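Local coordinates for Lmo2446 protein (Listeria monocytogenes serovar 1/2a, PDB 5I0D), which belongs to glycosyl hydrolase family 31 and combines a TIM-barrel domain with several beta domains and a family 6 carbohydrate-binding module, at residues D404-Y409 and K462-V467; G637-A642 and E671-W676; F828-S833 and I852-D857; F965-D970 and G1053-H1058. All coordinates share one frame; numbering follows the deposited sequence. Where two conformers were deposited one is given.

Interaction 1: residues D404-Y409 and K462-V467; sequences DEETYY and KDDGTV. With GLC (alpha-D-glucopyranose), chain F; GLC (alpha-D-glucopyranose), chain V.
Lys462 sets its CG anti to the backbone N (chi1 175°) and stays extended to its end, a shape that carries NZ up to the backbone of Glu405 and past the ring of Tyr408. NZ donates to Glu405 O at 2.8 Å, tilted 22° from the carbonyl plane. CD of Lys462 passes the edge of the ring, 3.7 Å from CE2 of Tyr408. A weak bond leads from NZ to the Tyr408 hydroxyl, and a water accepts a hydrogen bond from Lys462 NZ and donates one to Tyr408 OH. Both segments are loops of the family 31 TIM barrel, one following barrel strand 396-399, the other following strand 460-461, just beyond barrel strand 452-457, and they line a glucose-binding pocket. Here Tyr408 OH donates to Glu405 OE1 at 2.8 Å, from above the carboxylate plane. One glucose uses both oxygens of that carboxylate: its O4 donates to Glu405 OE1 at 2.9 Å and its O6 to Glu405 OE2 at 2.7 Å. A second lies against Lys462 NZ and Glu405 CG. Farther out, Glu406 OE2 lies 3.2 Å from Asp464 OD2, the carboxylate planes 66° apart. Arg471 forms salt bridges to both acids, probably offsetting their repulsion.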
# COMPACT_ATOMS: atom_id res chain seq x y z
N ASP A 404 -22.30 20.21 12.38
CA ASP A 404 -23.72 20.12 12.74
C ASP A 404 -24.37 18.73 12.54
O ASP A 404 -25.50 18.54 12.93
CB ASP A 404 -24.50 21.22 12.00
CG ASP A 404 -24.49 21.06 10.46
OD1 ASP A 404 -24.02 20.02 9.94
OD2 ASP A 404 -24.98 21.97 9.77
N GLU A 405 -23.67 17.80 11.89
CA GLU A 405 -24.17 16.44 11.61
C GLU A 405 -25.42 16.42 10.75
O GLU A 405 -26.22 15.46 10.79
CB GLU A 405 -24.36 15.65 12.92
CG GLU A 405 -23.07 15.53 13.71
CD GLU A 405 -22.06 14.53 13.16
OE1 GLU A 405 -22.44 13.59 12.41
OE2 GLU A 405 -20.87 14.68 13.53
N GLU A 406 -25.54 17.44 9.91
CA GLU A 406 -26.62 17.57 8.95
C GLU A 406 -26.09 18.07 7.60
O GLU A 406 -26.27 17.40 6.61
CB GLU A 406 -27.71 18.51 9.48
CG GLU A 406 -28.48 17.96 10.67
CD GLU A 406 -29.31 16.72 10.37
OE1 GLU A 406 -29.44 16.28 9.20
OE2 GLU A 406 -29.83 16.15 11.34
N THR A 407 -25.43 19.23 7.58
CA THR A 407 -24.82 19.77 6.34
C THR A 407 -23.38 19.28 6.11
O THR A 407 -22.93 19.22 4.97
CB THR A 407 -24.81 21.32 6.31
OG1 THR A 407 -23.85 21.86 7.24
CG2 THR A 407 -26.19 21.88 6.59
N TYR A 408 -22.68 18.99 7.20
CA TYR A 408 -21.25 18.64 7.18
C TYR A 408 -20.35 19.73 6.57
O TYR A 408 -19.24 19.45 6.15
CB TYR A 408 -21.02 17.24 6.56
CG TYR A 408 -21.67 16.18 7.39
CD1 TYR A 408 -21.03 15.69 8.53
CD2 TYR A 408 -22.95 15.72 7.10
CE1 TYR A 408 -21.64 14.75 9.33
CE2 TYR A 408 -23.57 14.76 7.89
CZ TYR A 408 -22.90 14.28 9.00
OH TYR A 408 -23.49 13.36 9.83
N TYR A 409 -20.80 20.99 6.58
CA TYR A 409 -19.90 22.11 6.28
C TYR A 409 -20.02 23.28 7.27
O TYR A 409 -19.36 24.29 7.08
CB TYR A 409 -20.03 22.57 4.81
CG TYR A 409 -21.38 23.16 4.42
CD1 TYR A 409 -21.71 24.48 4.72
CD2 TYR A 409 -22.32 22.39 3.74
CE1 TYR A 409 -22.93 25.02 4.35
CE2 TYR A 409 -23.56 22.94 3.37
CZ TYR A 409 -23.85 24.26 3.69
OH TYR A 409 -25.06 24.82 3.37
N LYS A 462 -26.82 14.31 3.44
CA LYS A 462 -27.57 13.53 4.40
C LYS A 462 -29.03 13.88 4.33
O LYS A 462 -29.39 15.05 4.30
CB LYS A 462 -27.03 13.79 5.82
CG LYS A 462 -27.79 13.13 6.96
CD LYS A 462 -27.01 13.33 8.26
CE LYS A 462 -27.71 12.77 9.49
NZ LYS A 462 -26.78 12.69 10.66
N ASP A 463 -29.89 12.86 4.27
CA ASP A 463 -31.34 13.07 4.37
C ASP A 463 -31.90 11.97 5.28
O ASP A 463 -32.23 10.89 4.83
CB ASP A 463 -32.02 13.09 2.99
CG ASP A 463 -33.47 13.52 3.05
OD1 ASP A 463 -34.05 13.54 4.15
OD2 ASP A 463 -34.04 13.83 1.98
N ASP A 464 -32.01 12.31 6.57
CA ASP A 464 -32.55 11.40 7.60
C ASP A 464 -34.07 11.56 7.77
O ASP A 464 -34.64 11.03 8.73
CB ASP A 464 -31.82 11.59 8.96
CG ASP A 464 -31.87 13.04 9.49
OD1 ASP A 464 -32.59 13.89 8.92
OD2 ASP A 464 -31.14 13.35 10.48
N GLY A 465 -34.72 12.31 6.88
CA GLY A 465 -36.15 12.54 6.95
C GLY A 465 -36.62 13.59 7.95
O GLY A 465 -37.80 13.93 7.97
N THR A 466 -35.71 14.14 8.75
CA THR A 466 -36.05 15.13 9.75
C THR A 466 -35.98 16.50 9.11
O THR A 466 -35.41 16.66 8.03
CB THR A 466 -35.11 15.08 10.97
OG1 THR A 466 -33.82 15.59 10.63
CG2 THR A 466 -34.97 13.66 11.50
N VAL A 467 -36.57 17.48 9.78
CA VAL A 467 -36.58 18.86 9.30
C VAL A 467 -35.28 19.50 9.74
O VAL A 467 -34.99 19.53 10.94
CB VAL A 467 -37.80 19.63 9.87
CG1 VAL A 467 -37.74 21.12 9.54
CG2 VAL A 467 -39.09 19.00 9.37
C1 GLC F . -18.53 8.60 12.95
C2 GLC F . -19.97 8.18 13.18
C3 GLC F . -20.89 8.86 12.17
C4 GLC F . -20.70 10.38 12.29
C5 GLC F . -19.23 10.75 12.10
C6 GLC F . -18.96 12.24 12.33
O2 GLC F . -20.03 6.75 13.11
O3 GLC F . -22.24 8.49 12.49
O4 GLC F . -21.53 11.07 11.36
O5 GLC F . -18.43 10.01 13.03
O6 GLC F . -19.21 12.56 13.70
C1 GLC V . -23.37 9.77 15.60
C2 GLC V . -22.47 10.93 16.06
C3 GLC V . -23.28 12.10 16.59
C4 GLC V . -24.34 12.52 15.58
C5 GLC V . -25.14 11.33 15.06
C6 GLC V . -26.03 11.74 13.89
O1 GLC V . -24.11 9.18 16.68
O2 GLC V . -21.55 10.48 17.04
O3 GLC V . -22.40 13.20 16.84
O4 GLC V . -25.22 13.48 16.19
O5 GLC V . -24.27 10.28 14.61
O6 GLC V . -27.16 10.86 13.84
O HOH W 1 -25.29 16.73 4.19
O HOH W 2 -24.51 10.74 10.33

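Interaction 2: residues G637-A642 and E671-W676; sequences GDYPTA and EERSPW. With GLC (alpha-D-glucopyranose), chain G.
Tyr639 and Arg673 run alongside one another, pointing opposite ways, the phenol ring and the guanidinium plane inclined at 61°. CD1 of the ring lies over one face of the guanidinium, 3.6 Å from Arg673 NH1, and Pro640 CD also sits over a face of that group, 3.7 Å from Arg673 NH2. Tyr639 swings its ring away from its own N (chi1 -159°), which sends the hydroxyl across to the other loop, where OH donates to Glu672 O at 2.7 Å, in the carbonyl plane and on a lone pair. Bonds at its rim fix how the guanidinium is turned. Arg673 NH1 reaches Glu671 O at 2.9 Å, in plane, and makes a salt bridge of 2.8 Å with Glu671 OE1, which uses its anti lone pair. Arg673 NH2 adds a weak bond to Gly637 O, while Gly634 and Ser605 take further N-H groups. A water joins Tyr639 N to Glu671 OE2, and another donates to both Gly637 O and O4 of a glucose to which Gly637 N makes a weak hydrogen bond. Here loops after strands 628-629 and 658-660 meet at the TIM-barrel rim, and Gly637 contributes to a sugar pocket, as loops of this fold commonly do.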
# COMPACT_ATOMS: atom_id res chain seq x y z
N GLY A 637 -13.38 -2.22 18.87
CA GLY A 637 -13.31 -3.43 19.66
C GLY A 637 -12.77 -3.08 21.03
O GLY A 637 -12.48 -1.91 21.35
N ASP A 638 -12.55 -4.11 21.82
CA ASP A 638 -11.97 -3.90 23.12
C ASP A 638 -10.59 -3.26 22.99
O ASP A 638 -9.86 -3.52 22.02
CB ASP A 638 -11.88 -5.23 23.85
CG ASP A 638 -13.25 -5.77 24.24
OD1 ASP A 638 -14.21 -4.99 24.45
OD2 ASP A 638 -13.35 -7.00 24.31
N TYR A 639 -10.25 -2.44 23.97
CA TYR A 639 -9.01 -1.66 23.91
C TYR A 639 -7.82 -2.60 23.71
O TYR A 639 -7.79 -3.68 24.31
CB TYR A 639 -8.81 -0.82 25.20
CG TYR A 639 -7.88 0.31 24.94
CD1 TYR A 639 -8.34 1.48 24.36
CD2 TYR A 639 -6.52 0.19 25.19
CE1 TYR A 639 -7.47 2.51 24.04
CE2 TYR A 639 -5.64 1.22 24.89
CZ TYR A 639 -6.12 2.38 24.32
OH TYR A 639 -5.25 3.40 24.02
N PRO A 640 -6.85 -2.23 22.85
CA PRO A 640 -5.71 -3.12 22.64
C PRO A 640 -4.96 -3.44 23.91
O PRO A 640 -4.88 -2.60 24.83
CB PRO A 640 -4.80 -2.34 21.67
CG PRO A 640 -5.28 -0.94 21.72
CD PRO A 640 -6.75 -1.02 22.02
N THR A 641 -4.39 -4.63 23.97
CA THR A 641 -3.43 -4.95 25.01
C THR A 641 -2.16 -4.10 24.84
O THR A 641 -1.90 -3.55 23.76
CB THR A 641 -3.02 -6.43 25.02
OG1 THR A 641 -2.38 -6.77 23.78
CG2 THR A 641 -4.23 -7.32 25.27
N ALA A 642 -1.40 -3.98 25.92
CA ALA A 642 -0.11 -3.29 25.88
C ALA A 642 0.81 -3.93 24.84
O ALA A 642 1.49 -3.23 24.08
CB ALA A 642 0.53 -3.29 27.26
N GLU A 671 -11.47 6.00 24.63
CA GLU A 671 -11.03 5.00 23.68
C GLU A 671 -9.88 5.47 22.79
O GLU A 671 -9.50 4.74 21.88
CB GLU A 671 -12.21 4.53 22.82
CG GLU A 671 -13.23 3.68 23.57
CD GLU A 671 -12.70 2.33 24.00
OE1 GLU A 671 -11.80 1.76 23.35
OE2 GLU A 671 -13.20 1.80 25.01
N GLU A 672 -9.31 6.65 23.06
CA GLU A 672 -8.17 7.12 22.25
C GLU A 672 -7.09 6.05 22.18
O GLU A 672 -6.70 5.50 23.23
CB GLU A 672 -7.48 8.34 22.87
CG GLU A 672 -8.25 9.63 22.91
CD GLU A 672 -7.46 10.75 23.61
OE1 GLU A 672 -6.21 10.63 23.77
OE2 GLU A 672 -8.12 11.74 24.01
N ARG A 673 -6.58 5.80 20.98
CA ARG A 673 -5.38 5.00 20.75
C ARG A 673 -4.08 5.86 20.83
O ARG A 673 -3.08 5.56 20.23
CB ARG A 673 -5.49 4.22 19.42
CG ARG A 673 -6.13 2.87 19.54
CD ARG A 673 -7.61 2.91 19.92
NE ARG A 673 -8.23 1.59 19.78
CZ ARG A 673 -9.36 1.19 20.37
NH1 ARG A 673 -10.01 1.97 21.22
NH2 ARG A 673 -9.82 -0.06 20.15
N SER A 674 -4.14 6.96 21.58
CA SER A 674 -2.97 7.79 21.88
C SER A 674 -2.09 7.04 22.88
O SER A 674 -2.60 6.21 23.66
CB SER A 674 -3.44 9.11 22.49
OG SER A 674 -4.16 8.86 23.70
N PRO A 675 -0.77 7.34 22.90
CA PRO A 675 0.07 6.60 23.83
C PRO A 675 -0.27 6.91 25.31
O PRO A 675 -0.23 6.03 26.16
CB PRO A 675 1.49 7.03 23.46
CG PRO A 675 1.34 8.30 22.66
CD PRO A 675 0.01 8.18 21.97
N TRP A 676 -0.63 8.14 25.61
CA TRP A 676 -1.02 8.50 26.96
C TRP A 676 -2.29 7.77 27.43
O TRP A 676 -2.36 7.31 28.58
CB TRP A 676 -1.11 10.02 27.15
CG TRP A 676 -2.09 10.71 26.27
CD1 TRP A 676 -3.42 10.89 26.52
CD2 TRP A 676 -1.83 11.29 24.99
NE1 TRP A 676 -4.00 11.59 25.49
CE2 TRP A 676 -3.04 11.83 24.53
CE3 TRP A 676 -0.68 11.42 24.20
CZ2 TRP A 676 -3.15 12.49 23.30
CZ3 TRP A 676 -0.80 12.09 22.97
CH2 TRP A 676 -2.02 12.60 22.54
C1 GLC G . -19.82 -3.30 19.54
C2 GLC G . -18.71 -4.32 19.83
C3 GLC G . -17.52 -3.67 20.54
C4 GLC G . -17.03 -2.44 19.77
C5 GLC G . -18.21 -1.49 19.60
C6 GLC G . -17.86 -0.22 18.81
O1 GLC G . -20.48 -2.92 20.76
O2 GLC G . -19.22 -5.39 20.64
O3 GLC G . -16.47 -4.64 20.68
O4 GLC G . -15.96 -1.81 20.49
O5 GLC G . -19.28 -2.14 18.90
O6 GLC G . -18.99 0.65 18.92
O HOH W 3 -14.11 0.53 21.10
O HOH W 4 -12.43 -0.87 25.57

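Interaction 3: residues F828-S833 and I852-D857; sequences FRVYPS and ISVSED
Ile852 lays its CD1 methyl over one face of the Phe828 ring, offset toward the rim, in a CH-pi contact. CG1 of the isoleucine is anti to its carbonyl carbon (chi1 -58°), and chi2 of 154° carries CD1 out over the ring; the modelled separation is too short for two carbons, so its exact value is doubtful. The same ring also meets Phe840 edge-to-face. One step along, Val830 and Val854 reach toward each other tip to tip. Both valines hold CG1 anti to the backbone N, and Val830 CG1 nestles between the two methyls of its partner, 3.9 Å from Val854 CG1 and likewise from Val854 CG2. At the far end Pro832 CB rests 3.7 Å from Glu856 CB. The glutamate then bends at chi2 (-90°), folding its carboxylate back to the main chain, where OE1 accepts from Gly834 N and OE2 from Phe858 N. Every second residue of each segment thus faces the other, the two chains running 37° apart. Strand 825-830 belongs to a mixed sheet and strand 848-857 to a separate antiparallel one, so these side chains fill the space between two layers. The contact is made mostly of aliphatic and aromatic carbon, which means that apolar packing joins the two segments, with the Gly834 N to Glu856 OE1 bond adding a polar tie at the far end.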
# COMPACT_ATOMS: atom_id res chain seq x y z
N PHE A 828 24.41 11.36 7.48
CA PHE A 828 24.28 10.26 6.51
C PHE A 828 24.92 8.98 7.06
O PHE A 828 26.14 8.92 7.21
CB PHE A 828 24.89 10.62 5.15
CG PHE A 828 24.19 11.75 4.47
CD1 PHE A 828 23.12 11.52 3.62
CD2 PHE A 828 24.62 13.05 4.67
CE1 PHE A 828 22.46 12.59 3.01
CE2 PHE A 828 23.97 14.12 4.07
CZ PHE A 828 22.87 13.89 3.24
N ARG A 829 24.07 7.99 7.36
CA ARG A 829 24.50 6.68 7.84
C ARG A 829 24.88 5.84 6.62
O ARG A 829 24.07 5.72 5.68
CB ARG A 829 23.36 6.01 8.60
CG ARG A 829 23.60 4.57 9.08
CD ARG A 829 24.59 4.50 10.21
NE ARG A 829 24.10 5.08 11.47
CZ ARG A 829 23.35 4.46 12.38
NH1 ARG A 829 23.03 5.08 13.50
NH2 ARG A 829 22.91 3.22 12.20
N VAL A 830 26.10 5.28 6.63
CA VAL A 830 26.66 4.59 5.46
C VAL A 830 27.15 3.19 5.86
O VAL A 830 27.87 3.05 6.84
CB VAL A 830 27.85 5.36 4.87
CG1 VAL A 830 28.49 4.55 3.75
CG2 VAL A 830 27.39 6.72 4.37
N TYR A 831 26.72 2.18 5.10
CA TYR A 831 27.19 0.80 5.24
C TYR A 831 28.00 0.49 3.98
O TYR A 831 27.43 0.09 2.98
CB TYR A 831 26.00 -0.14 5.43
CG TYR A 831 25.25 0.16 6.71
CD1 TYR A 831 25.69 -0.36 7.92
CD2 TYR A 831 24.15 1.02 6.72
CE1 TYR A 831 25.04 -0.04 9.10
CE2 TYR A 831 23.48 1.33 7.89
CZ TYR A 831 23.93 0.80 9.07
OH TYR A 831 23.28 1.08 10.23
N PRO A 832 29.32 0.75 4.00
CA PRO A 832 30.13 0.70 2.77
C PRO A 832 30.20 -0.70 2.18
O PRO A 832 30.46 -1.66 2.90
CB PRO A 832 31.52 1.17 3.19
CG PRO A 832 31.43 1.51 4.62
CD PRO A 832 30.13 1.11 5.19
N SER A 833 29.94 -0.79 0.88
CA SER A 833 30.01 -2.04 0.17
C SER A 833 30.10 -1.71 -1.32
O SER A 833 29.13 -1.28 -1.92
CB SER A 833 28.80 -2.90 0.44
OG SER A 833 28.89 -4.08 -0.31
N ILE A 852 25.07 11.90 -3.54
CA ILE A 852 26.16 11.45 -2.67
C ILE A 852 26.63 10.09 -3.13
O ILE A 852 25.82 9.24 -3.48
CB ILE A 852 25.69 11.30 -1.22
CG1 ILE A 852 25.12 12.61 -0.70
CG2 ILE A 852 26.84 10.86 -0.31
CD1 ILE A 852 24.13 12.34 0.40
N SER A 853 27.94 9.87 -3.14
CA SER A 853 28.47 8.57 -3.51
C SER A 853 29.57 8.14 -2.57
O SER A 853 30.33 8.96 -2.06
CB SER A 853 28.96 8.56 -4.96
OG SER A 853 29.97 9.52 -5.16
N VAL A 854 29.64 6.83 -2.38
CA VAL A 854 30.59 6.20 -1.47
C VAL A 854 31.32 5.14 -2.29
O VAL A 854 30.69 4.39 -3.04
CB VAL A 854 29.88 5.56 -0.27
CG1 VAL A 854 30.87 4.81 0.61
CG2 VAL A 854 29.13 6.62 0.54
N SER A 855 32.65 5.12 -2.16
CA SER A 855 33.48 4.08 -2.76
C SER A 855 34.24 3.34 -1.65
O SER A 855 35.16 3.89 -1.00
CB SER A 855 34.45 4.68 -3.77
OG SER A 855 35.15 3.65 -4.44
N GLU A 856 33.82 2.09 -1.42
CA GLU A 856 34.43 1.22 -0.41
C GLU A 856 35.63 0.51 -1.02
O GLU A 856 35.50 -0.14 -2.06
CB GLU A 856 33.41 0.18 0.13
CG GLU A 856 34.01 -0.94 1.00
CD GLU A 856 34.43 -2.17 0.21
OE1 GLU A 856 33.60 -2.72 -0.52
OE2 GLU A 856 35.61 -2.61 0.32
N ASP A 857 36.78 0.62 -0.36
CA ASP A 857 38.01 -0.02 -0.82
C ASP A 857 38.74 -0.59 0.40
O ASP A 857 39.89 -0.24 0.70
CB ASP A 857 38.87 1.01 -1.60
CG ASP A 857 40.11 0.39 -2.24
OD1 ASP A 857 40.17 -0.84 -2.44
OD2 ASP A 857 41.04 1.17 -2.59

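Interaction 4: residues F965-D970 and G1053-H1058; sequences FVAGFD and GINFDH. With CA (calcium ion), chain S; GLC (alpha-D-glucopyranose), chain D; GLC (alpha-D-glucopyranose), chain B.
Val966 and Phe1056 form a hydrogen-bonded pair of two antiparallel strands, exchanging N-H and carbonyl in both directions. At the next hydrogen-bonded pair, Gly968 with Ile1054, Ile1054 N donates to Gly968 O, whereas Gly968 N reaches Ile1054 O and Asn1055 OD1 only weakly. One glucose is bound on the face that carries Ala967 and Asn1055. The Asn1055 amide grips it with both ends: ND2 donates to O3 of that sugar at 2.7 Å, nearly straight at 172°, and OD1 accepts from its O4 at 2.8 Å. The next glucose lies at the strand ends, where Gly1053 N donates to its O6 at 2.8 Å and Asp970 OD2 comes within 3.4 Å of its C2.

Among the carbon contacts, Phe965 lies against the amide, CE1 being 3.4 Å from Asn1055 CG with ring and amide planes 25° apart. On the side of Val966 and Phe1056, the ring of the loop residue Phe969 lies beside that of Phe1056, pointing the same way, CE2 of Phe969 4.0 Å from CD2 of Phe1056. Calcium takes Asp1057 OD1 at 2.3 Å and the backbone O of Asp1057, with Glu942, Glu944, Thr961 and Gly964 completing the site; Asp1057 OD2 forms a salt bridge with Arg994.

In this family 6 beta-sandwich, strand 965-968 lies between strands 953-954 and 1054-1062; the latter also pairs with 987-996, where Asp1057 and His1058 make a classic bulge opposite Arg994. Phe1056 meets Phe1044 and Phe969 makes a cation-pi contact with Arg1004, both from the second sheet.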
# COMPACT_ATOMS: atom_id res chain seq x y z
N PHE A 965 31.57 -8.28 25.63
CA PHE A 965 32.45 -9.34 25.17
C PHE A 965 31.90 -10.67 25.66
O PHE A 965 31.02 -10.71 26.52
CB PHE A 965 33.88 -9.15 25.69
CG PHE A 965 33.96 -8.82 27.17
CD1 PHE A 965 33.99 -9.83 28.13
CD2 PHE A 965 34.02 -7.50 27.59
CE1 PHE A 965 34.07 -9.52 29.48
CE2 PHE A 965 34.09 -7.18 28.94
CZ PHE A 965 34.11 -8.20 29.88
N VAL A 966 32.42 -11.77 25.10
CA VAL A 966 32.09 -13.09 25.60
C VAL A 966 33.07 -13.39 26.72
O VAL A 966 34.29 -13.26 26.54
CB VAL A 966 32.12 -14.16 24.50
CG1 VAL A 966 32.01 -15.56 25.10
CG2 VAL A 966 31.00 -13.92 23.50
N ALA A 967 32.53 -13.78 27.87
CA ALA A 967 33.30 -13.88 29.12
C ALA A 967 33.79 -15.30 29.44
O ALA A 967 32.99 -16.23 29.52
CB ALA A 967 32.45 -13.39 30.28
N GLY A 968 35.10 -15.46 29.64
CA GLY A 968 35.67 -16.74 30.11
C GLY A 968 35.91 -17.73 28.98
O GLY A 968 37.07 -17.99 28.61
N PHE A 969 34.83 -18.31 28.47
CA PHE A 969 34.88 -19.13 27.28
C PHE A 969 35.91 -20.24 27.44
O PHE A 969 36.75 -20.46 26.58
CB PHE A 969 35.20 -18.20 26.09
CG PHE A 969 35.19 -18.87 24.73
CD1 PHE A 969 34.55 -20.09 24.48
CD2 PHE A 969 35.82 -18.24 23.68
CE1 PHE A 969 34.56 -20.65 23.21
CE2 PHE A 969 35.85 -18.79 22.42
CZ PHE A 969 35.22 -20.00 22.18
N ASP A 970 35.85 -20.94 28.57
CA ASP A 970 36.97 -21.76 29.01
C ASP A 970 36.61 -23.17 29.43
O ASP A 970 37.24 -23.75 30.31
CB ASP A 970 37.68 -21.03 30.16
CG ASP A 970 36.83 -20.91 31.40
OD1 ASP A 970 35.58 -21.01 31.30
OD2 ASP A 970 37.41 -20.75 32.49
N GLY A 1053 41.26 -19.01 30.57
CA GLY A 1053 40.16 -18.10 30.30
C GLY A 1053 40.56 -16.89 29.49
O GLY A 1053 41.67 -16.35 29.63
N ILE A 1054 39.64 -16.45 28.63
CA ILE A 1054 39.77 -15.17 27.96
C ILE A 1054 38.45 -14.42 28.02
O ILE A 1054 37.40 -14.99 28.33
CB ILE A 1054 40.19 -15.31 26.48
CG1 ILE A 1054 39.08 -15.91 25.61
CG2 ILE A 1054 41.47 -16.13 26.36
CD1 ILE A 1054 39.43 -15.98 24.13
N ASN A 1055 38.54 -13.13 27.73
CA ASN A 1055 37.37 -12.36 27.35
C ASN A 1055 37.51 -12.06 25.89
O ASN A 1055 38.56 -11.57 25.48
CB ASN A 1055 37.30 -11.09 28.18
CG ASN A 1055 36.97 -11.38 29.63
OD1 ASN A 1055 36.45 -12.45 29.96
ND2 ASN A 1055 37.27 -10.43 30.51
N PHE A 1056 36.48 -12.35 25.10
CA PHE A 1056 36.55 -12.33 23.62
C PHE A 1056 35.69 -11.16 23.13
O PHE A 1056 34.48 -11.18 23.28
CB PHE A 1056 36.05 -13.68 23.12
CG PHE A 1056 36.12 -13.90 21.61
CD1 PHE A 1056 36.82 -13.06 20.74
CD2 PHE A 1056 35.52 -15.04 21.08
CE1 PHE A 1056 36.85 -13.33 19.37
CE2 PHE A 1056 35.57 -15.32 19.72
CZ PHE A 1056 36.23 -14.46 18.86
N ASP A 1057 36.33 -10.15 22.57
CA ASP A 1057 35.64 -8.91 22.24
C ASP A 1057 34.96 -8.91 20.88
O ASP A 1057 33.76 -8.51 20.76
CB ASP A 1057 36.62 -7.73 22.33
CG ASP A 1057 35.95 -6.41 22.04
OD1 ASP A 1057 34.70 -6.34 22.14
OD2 ASP A 1057 36.67 -5.45 21.69
N HIS A 1058 35.76 -9.29 19.86
CA HIS A 1058 35.36 -9.25 18.45
C HIS A 1058 36.38 -9.91 17.54
O HIS A 1058 37.51 -10.18 17.96
CB HIS A 1058 35.08 -7.80 17.96
CG HIS A 1058 36.29 -6.91 17.81
ND1 HIS A 1058 36.33 -5.64 18.32
CD2 HIS A 1058 37.47 -7.07 17.15
CE1 HIS A 1058 37.48 -5.07 18.03
NE2 HIS A 1058 38.19 -5.92 17.32
CA CA S . 32.45 -6.74 21.72
C1 GLC D . 38.22 -12.69 35.87
C2 GLC D . 37.88 -11.53 34.94
C3 GLC D . 36.74 -11.90 34.00
C4 GLC D . 37.10 -13.17 33.23
C5 GLC D . 37.50 -14.27 34.22
C6 GLC D . 37.97 -15.54 33.53
O2 GLC D . 37.54 -10.35 35.68
O3 GLC D . 36.51 -10.81 33.12
O4 GLC D . 35.97 -13.60 32.46
O5 GLC D . 38.57 -13.82 35.07
O6 GLC D . 38.11 -16.52 34.55
C1 GLC B . 38.51 -17.80 34.02
C2 GLC B . 38.37 -18.84 35.12
C3 GLC B . 39.36 -18.56 36.25
C4 GLC B . 40.78 -18.47 35.69
C5 GLC B . 40.86 -17.52 34.49
C6 GLC B . 42.22 -17.62 33.81
O2 GLC B . 37.01 -18.83 35.58
O3 GLC B . 39.27 -19.64 37.19
O4 GLC B . 41.66 -17.97 36.70
O5 GLC B . 39.85 -17.82 33.53
O6 GLC B . 42.33 -18.87 33.13

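In the fold
The four contacts follow one another along the chain without interleaving. Interactions 1 and 2 share the TIM-barrel domain, their centres about 31 Å apart, and each joins two loops beyond barrel strands: the first belongs to the second and third strands, the other to the last two. Both touch bound glucose. Interaction 3 lies beyond the barrel, between two beta sheets, about 42 Å from interaction 2, centre to centre. Interaction 4, in the family 6 module, sits about 32 Å from interaction 3, centre to centre, and about 74 Å separates its centre from that of interaction 1. Sugar is therefore held at two widely separated places, in the barrel and in the C-terminal module, with interaction 3 lying in a beta domain along the chain between them.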